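Side-chain contacts in class II aldolase/adducin N-terminal domain-containing protein (Thermoplasma acidophilum, PDB 3M4R), which binds zinc through this N-terminal class II aldolase domain and, in its full-length form of the short-chain dehydrogenase family, is probably an oxidoreductase of unknown precise function: residues Leu190-Asp195 and Ile205-Arg210; Asp134-Ile139 and Lys151-Val156. All coordinates share one frame; numbering follows the deposited sequence.

Contact 1: Leu190-Asp195 and Ile205-Arg210; sequences LLTFGD and INIVSR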
loop_
_atom_site.group_PDB
_atom_site.type_symbol
_atom_site.label_atom_id
_atom_site.label_comp_id
_atom_site.label_asym_id
_atom_site.label_seq_id
_atom_site.Cartn_x
_atom_site.Cartn_y
_atom_site.Cartn_z
ATOM N N LEU A 190 0.140 8.355 1.287
ATOM C CA LEU A 190 0.918 8.093 0.100
ATOM C C LEU A 190 0.856 6.637 -0.280
ATOM O O LEU A 190 0.883 5.755 0.586
ATOM C CB LEU A 190 2.363 8.464 0.365
ATOM C CG LEU A 190 3.395 8.218 -0.749
ATOM C CD1 LEU A 190 3.138 9.066 -2.025
ATOM C CD2 LEU A 190 4.760 8.620 -0.170
ATOM N N LEU A 191 0.842 6.396 -1.590
ATOM C CA LEU A 191 1.101 5.104 -2.146
ATOM C C LEU A 191 2.344 5.116 -3.012
ATOM O O LEU A 191 2.505 5.971 -3.903
ATOM C CB LEU A 191 -0.059 4.676 -3.000
ATOM C CG LEU A 191 -1.353 4.338 -2.255
ATOM C CD1 LEU A 191 -2.496 4.544 -3.234
ATOM C CD2 LEU A 191 -1.299 2.870 -1.709
ATOM N N THR A 192 3.221 4.160 -2.746
ATOM C CA THR A 192 4.312 3.816 -3.667
ATOM C C THR A 192 4.313 2.331 -3.987
ATOM O O THR A 192 3.649 1.526 -3.325
ATOM C CB THR A 192 5.649 4.305 -3.151
ATOM O OG1 THR A 192 5.990 3.697 -1.891
ATOM C CG2 THR A 192 5.653 5.863 -3.069
ATOM N N PHE A 193 5.092 1.974 -5.004
ATOM C CA PHE A 193 5.038 0.651 -5.557
ATOM C C PHE A 193 6.263 0.366 -6.437
ATOM O O PHE A 193 7.000 1.283 -6.831
ATOM C CB PHE A 193 3.769 0.544 -6.403
ATOM C CG PHE A 193 3.335 1.861 -6.979
ATOM C CD1 PHE A 193 4.032 2.441 -8.015
ATOM C CD2 PHE A 193 2.261 2.533 -6.439
ATOM C CE1 PHE A 193 3.655 3.728 -8.540
ATOM C CE2 PHE A 193 1.877 3.774 -6.918
ATOM C CZ PHE A 193 2.574 4.390 -7.983
ATOM N N GLY A 194 6.458 -0.898 -6.759
ATOM C CA GLY A 194 7.561 -1.277 -7.644
ATOM C C GLY A 194 7.666 -2.768 -7.784
ATOM O O GLY A 194 6.854 -3.519 -7.211
ATOM N N ASP A 195 8.650 -3.199 -8.545
ATOM C CA ASP A 195 8.854 -4.596 -8.878
ATOM C C ASP A 195 9.460 -5.368 -7.709
ATOM O O ASP A 195 9.347 -6.602 -7.634
ATOM C CB ASP A 195 9.777 -4.719 -10.092
ATOM C CG ASP A 195 9.115 -4.266 -11.384
ATOM O OD1 ASP A 195 7.875 -4.233 -11.477
ATOM O OD2 ASP A 195 9.857 -3.950 -12.325
ATOM N N ILE A 205 10.462 6.845 0.599
ATOM C CA ILE A 205 11.346 7.736 1.364
ATOM C C ILE A 205 11.613 9.019 0.598
ATOM O O ILE A 205 11.479 10.112 1.155
ATOM C CB ILE A 205 12.677 7.044 1.748
ATOM C CG1 ILE A 205 12.433 5.852 2.680
ATOM C CG2 ILE A 205 13.665 8.051 2.383
ATOM C CD1 ILE A 205 11.561 6.178 3.898
ATOM N N ASN A 206 11.983 8.880 -0.676
ATOM C CA ASN A 206 12.298 10.030 -1.541
ATOM C C ASN A 206 11.154 11.031 -1.543
ATOM O O ASN A 206 11.375 12.210 -1.303
ATOM C CB ASN A 206 12.656 9.551 -2.960
ATOM C CG ASN A 206 14.110 9.101 -3.061
ATOM O OD1 ASN A 206 14.985 9.714 -2.429
ATOM N ND2 ASN A 206 14.388 8.069 -3.855
ATOM N N ILE A 207 9.921 10.549 -1.683
ATOM C CA ILE A 207 8.759 11.442 -1.718
ATOM C C ILE A 207 8.452 12.085 -0.379
ATOM O O ILE A 207 8.232 13.311 -0.300
ATOM C CB ILE A 207 7.514 10.737 -2.238
ATOM C CG1 ILE A 207 7.659 10.484 -3.752
ATOM C CG2 ILE A 207 6.251 11.547 -1.925
ATOM C CD1 ILE A 207 6.793 9.320 -4.231
ATOM N N VAL A 208 8.478 11.311 0.692
ATOM C CA VAL A 208 8.120 11.874 1.983
ATOM C C VAL A 208 9.196 12.878 2.408
ATOM O O VAL A 208 8.878 13.936 2.922
ATOM C CB VAL A 208 7.947 10.793 3.061
ATOM C CG1 VAL A 208 7.802 11.410 4.421
ATOM C CG2 VAL A 208 6.708 9.892 2.721
ATOM N N SER A 209 10.459 12.537 2.163
ATOM C CA SER A 209 11.573 13.361 2.608
ATOM C C SER A 209 11.566 14.686 1.851
ATOM O O SER A 209 11.900 15.711 2.423
ATOM C CB SER A 209 12.919 12.612 2.526
ATOM O OG SER A 209 13.434 12.530 1.208
ATOM N N ARG A 210 11.121 14.664 0.596
ATOM C CA ARG A 210 10.872 15.884 -0.167
ATOM C C ARG A 210 9.739 16.733 0.417
ATOM O O ARG A 210 9.847 17.974 0.477
ATOM C CB ARG A 210 10.644 15.596 -1.656
ATOM C CG ARG A 210 11.886 15.023 -2.332
ATOM C CD ARG A 210 11.636 14.491 -3.742
ATOM N NE ARG A 210 11.660 15.579 -4.716
ATOM C CZ ARG A 210 11.776 15.422 -6.034
ATOM N NH1 ARG A 210 11.775 16.482 -6.828
ATOM N NH2 ARG A 210 11.873 14.207 -6.571
#

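Contact 2: Asp134-Ile139 and Lys151-Val156; sequences DAILSI and KILGNV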
loop_
_atom_site.group_PDB
_atom_site.type_symbol
_atom_site.label_atom_id
_atom_site.label_comp_id
_atom_site.label_asym_id
_atom_site.label_seq_id
_atom_site.Cartn_x
_atom_site.Cartn_y
_atom_site.Cartn_z
ATOM N N ASP A 134 3.076 11.702 8.218
ATOM C CA ASP A 134 2.789 13.035 8.749
ATOM C C ASP A 134 3.126 14.219 7.797
ATOM O O ASP A 134 2.300 15.091 7.594
ATOM C CB ASP A 134 3.499 13.237 10.092
ATOM C CG ASP A 134 3.080 14.523 10.763
ATOM O OD1 ASP A 134 1.875 14.599 11.115
ATOM O OD2 ASP A 134 3.932 15.455 10.908
ATOM N N ALA A 135 4.325 14.241 7.233
ATOM C CA ALA A 135 4.714 15.296 6.303
ATOM C C ALA A 135 3.848 15.315 5.026
ATOM O O ALA A 135 3.675 16.359 4.400
ATOM C CB ALA A 135 6.199 15.171 5.933
ATOM N N ILE A 136 3.301 14.174 4.637
ATOM C CA ILE A 136 2.394 14.144 3.481
ATOM C C ILE A 136 1.043 14.756 3.855
ATOM O O ILE A 136 0.429 15.475 3.048
ATOM C CB ILE A 136 2.226 12.736 2.931
ATOM C CG1 ILE A 136 3.512 12.297 2.205
ATOM C CG2 ILE A 136 1.013 12.654 2.007
ATOM C CD1 ILE A 136 3.866 13.061 0.895
ATOM N N LEU A 137 0.586 14.478 5.070
ATOM C CA LEU A 137 -0.649 15.045 5.568
ATOM C C LEU A 137 -0.522 16.562 5.668
ATOM O O LEU A 137 -1.434 17.266 5.263
ATOM C CB LEU A 137 -1.025 14.446 6.933
ATOM C CG LEU A 137 -1.615 13.018 7.026
ATOM C CD1 LEU A 137 -1.920 12.666 8.510
ATOM C CD2 LEU A 137 -2.890 12.869 6.189
ATOM N N SER A 138 0.620 17.051 6.167
ATOM C CA SER A 138 0.871 18.486 6.280
ATOM C C SER A 138 0.871 19.202 4.944
ATOM O O SER A 138 0.201 20.209 4.792
ATOM C CB SER A 138 2.228 18.780 6.914
ATOM O OG SER A 138 2.282 18.345 8.254
ATOM N N ILE A 139 1.638 18.690 3.981
ATOM C CA ILE A 139 1.743 19.358 2.693
ATOM C C ILE A 139 0.419 19.339 1.954
ATOM O O ILE A 139 0.069 20.310 1.291
ATOM C CB ILE A 139 2.897 18.812 1.793
ATOM C CG1 ILE A 139 3.365 19.935 0.855
ATOM C CG2 ILE A 139 2.452 17.592 1.002
ATOM C CD1 ILE A 139 4.599 19.625 0.054
ATOM N N LYS A 151 5.051 19.006 -8.375
ATOM C CA LYS A 151 6.364 19.510 -8.765
ATOM C C LYS A 151 7.330 19.425 -7.565
ATOM O O LYS A 151 8.528 19.227 -7.754
ATOM C CB LYS A 151 6.318 20.939 -9.381
ATOM C CG LYS A 151 5.350 21.093 -10.599
ATOM C CD LYS A 151 5.651 22.240 -11.654
ATOM C CE LYS A 151 6.638 23.252 -11.237
ATOM N NZ LYS A 151 6.863 24.496 -12.170
ATOM N N ILE A 152 6.805 19.533 -6.344
ATOM C CA ILE A 152 7.634 19.484 -5.140
ATOM C C ILE A 152 8.097 18.047 -4.896
ATOM O O ILE A 152 9.265 17.793 -4.617
ATOM C CB ILE A 152 6.854 19.979 -3.884
ATOM C CG1 ILE A 152 6.557 21.487 -3.992
ATOM C CG2 ILE A 152 7.651 19.736 -2.611
ATOM C CD1 ILE A 152 5.442 21.992 -3.078
ATOM N N LEU A 153 7.172 17.121 -5.068
ATOM C CA LEU A 153 7.341 15.746 -4.638
ATOM C C LEU A 153 7.952 14.819 -5.694
ATOM O O LEU A 153 8.479 13.765 -5.350
ATOM C CB LEU A 153 5.988 15.212 -4.174
ATOM C CG LEU A 153 5.385 15.906 -2.950
ATOM C CD1 LEU A 153 4.104 15.213 -2.515
ATOM C CD2 LEU A 153 6.365 16.033 -1.755
ATOM N N GLY A 154 7.846 15.180 -6.967
ATOM C CA GLY A 154 8.485 14.403 -8.027
ATOM C C GLY A 154 7.540 13.776 -9.026
ATOM O O GLY A 154 6.529 14.379 -9.355
ATOM N N ASN A 155 7.865 12.569 -9.522
ATOM C CA ASN A 155 7.038 11.971 -10.560
ATOM C C ASN A 155 5.873 11.264 -9.901
ATOM O O ASN A 155 5.874 10.032 -9.734
ATOM C CB ASN A 155 7.804 10.998 -11.459
ATOM C CG ASN A 155 7.008 10.627 -12.684
ATOM O OD1 ASN A 155 5.992 11.273 -12.995
ATOM N ND2 ASN A 155 7.468 9.607 -13.409
ATOM N N VAL A 156 4.885 12.060 -9.507
ATOM C CA VAL A 156 3.746 11.546 -8.768
ATOM C C VAL A 156 2.461 12.021 -9.382
ATOM O O VAL A 156 2.458 12.939 -10.144
ATOM C CB VAL A 156 3.773 11.984 -7.308
ATOM C CG1 VAL A 156 4.998 11.416 -6.630
ATOM C CG2 VAL A 156 3.726 13.537 -7.201
#

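Contact 1: Leu190-Asp195 and Ile205-Arg210
Leu190 faces Val208 with 8.3 Å between their CA atoms, where strand 190-194 and helix 205-210 run roughly antiparallel, their axes 9.8 Å apart at closest and inclined at 151°. On the strand side Leu190 carries most of the contact. Its CG stands anti to the backbone N (chi1 178°), which carries the branched end up to the helix. There CD2 fits against two residues at once, meeting Ile207 CG2 at 3.7 Å and Val208 CG2 at 3.7 Å, while Leu190 CD1 grazes Ile207 CG2 at 4.0 Å. The leucine crosses both helix side chains at a slant. Two residues on, Thr192 approaches Ile207 tip to tip, CG2 against CD1 at 3.8 Å, so the isoleucine spans both strand positions: CG2 serves Leu190 and the longer arm serves Thr192. All four residues are buried and the join is wholly apolar. The threonine hydroxyl OG1 turns to hydrogen bonds with ND1 of His204 and the carbonyl O of Ala200, both in the same helix. In the sheet, strand 189-194 lies between strands 127-131 and 182-185, pairing antiparallel with both, and helix 197-215 follows it directly and packs back across one face.

Contact 2: Asp134-Ile139 and Lys151-Val156
Ile139 holds CG1 anti to the backbone N (chi1 -152°) with the chain extended beyond it, and this projects CD1 across to Ile152 and Leu153; Leu153 in turn keeps CG beside its own backbone N, which sends both its methyls toward helix 134-140. Segments 134-139 and 151-156, from two short helices of the class II aldolase domain, meet here through aliphatic side chains. Ile139 and Ile152 meet tip to tip, CD1 to CD1 at 4.0 Å, and Ile152 CG2 lies 4.1 Å from the same Ile139 methyl, so CD1 of Ile139 rests against both branches of its partner. It also approaches Leu153 CD2 more loosely, at 4.4 Å. One turn earlier on the first helix, Ile136 leaves its backbone alongside the interface, but its end bends inward until CD1 touches Leu153 CD1 at 4.0 Å, the two side chains passing at an angle. Leu153 thus offers one methyl to each isoleucine of helix 134-140. Helix 197-215 closes over the junction, with Phe214 against Ile139 and Ala211 against Leu153. Right after Leu153 the second helix stops: Gly154 leaves it with positive phi (117°), a conformation that glycine adopts easily. Asn155 then centres an inverse gamma turn, in which Val156 N makes a weak hydrogen bond to Gly154 O at 2.8 Å.

How the contacts relate
Helix 197-215 joins the two contacts, whose centres lie 9 Å apart: one side rests on the strand in contact 1, and a neighbouring side receives the helix end of contact 2. Ile207 belongs to both regions: its CD1 packs 3.7 Å from Val156 CG1, and its carbonyl O lies 3.6 Å from Leu153 CD2. The Arg210 side chain lies over the end of helix 146-153, with CD 3.6 Å from Leu153 O. Both contacts lie one layer out from the zinc ligands Glu116, His130, His132 and His188, the ion being about 9 Å from the Leu190 side chain and about 10 Å from that of Ile136. Contact 1 has the more direct tie: Leu190 O accepts a hydrogen bond from His130 ND1.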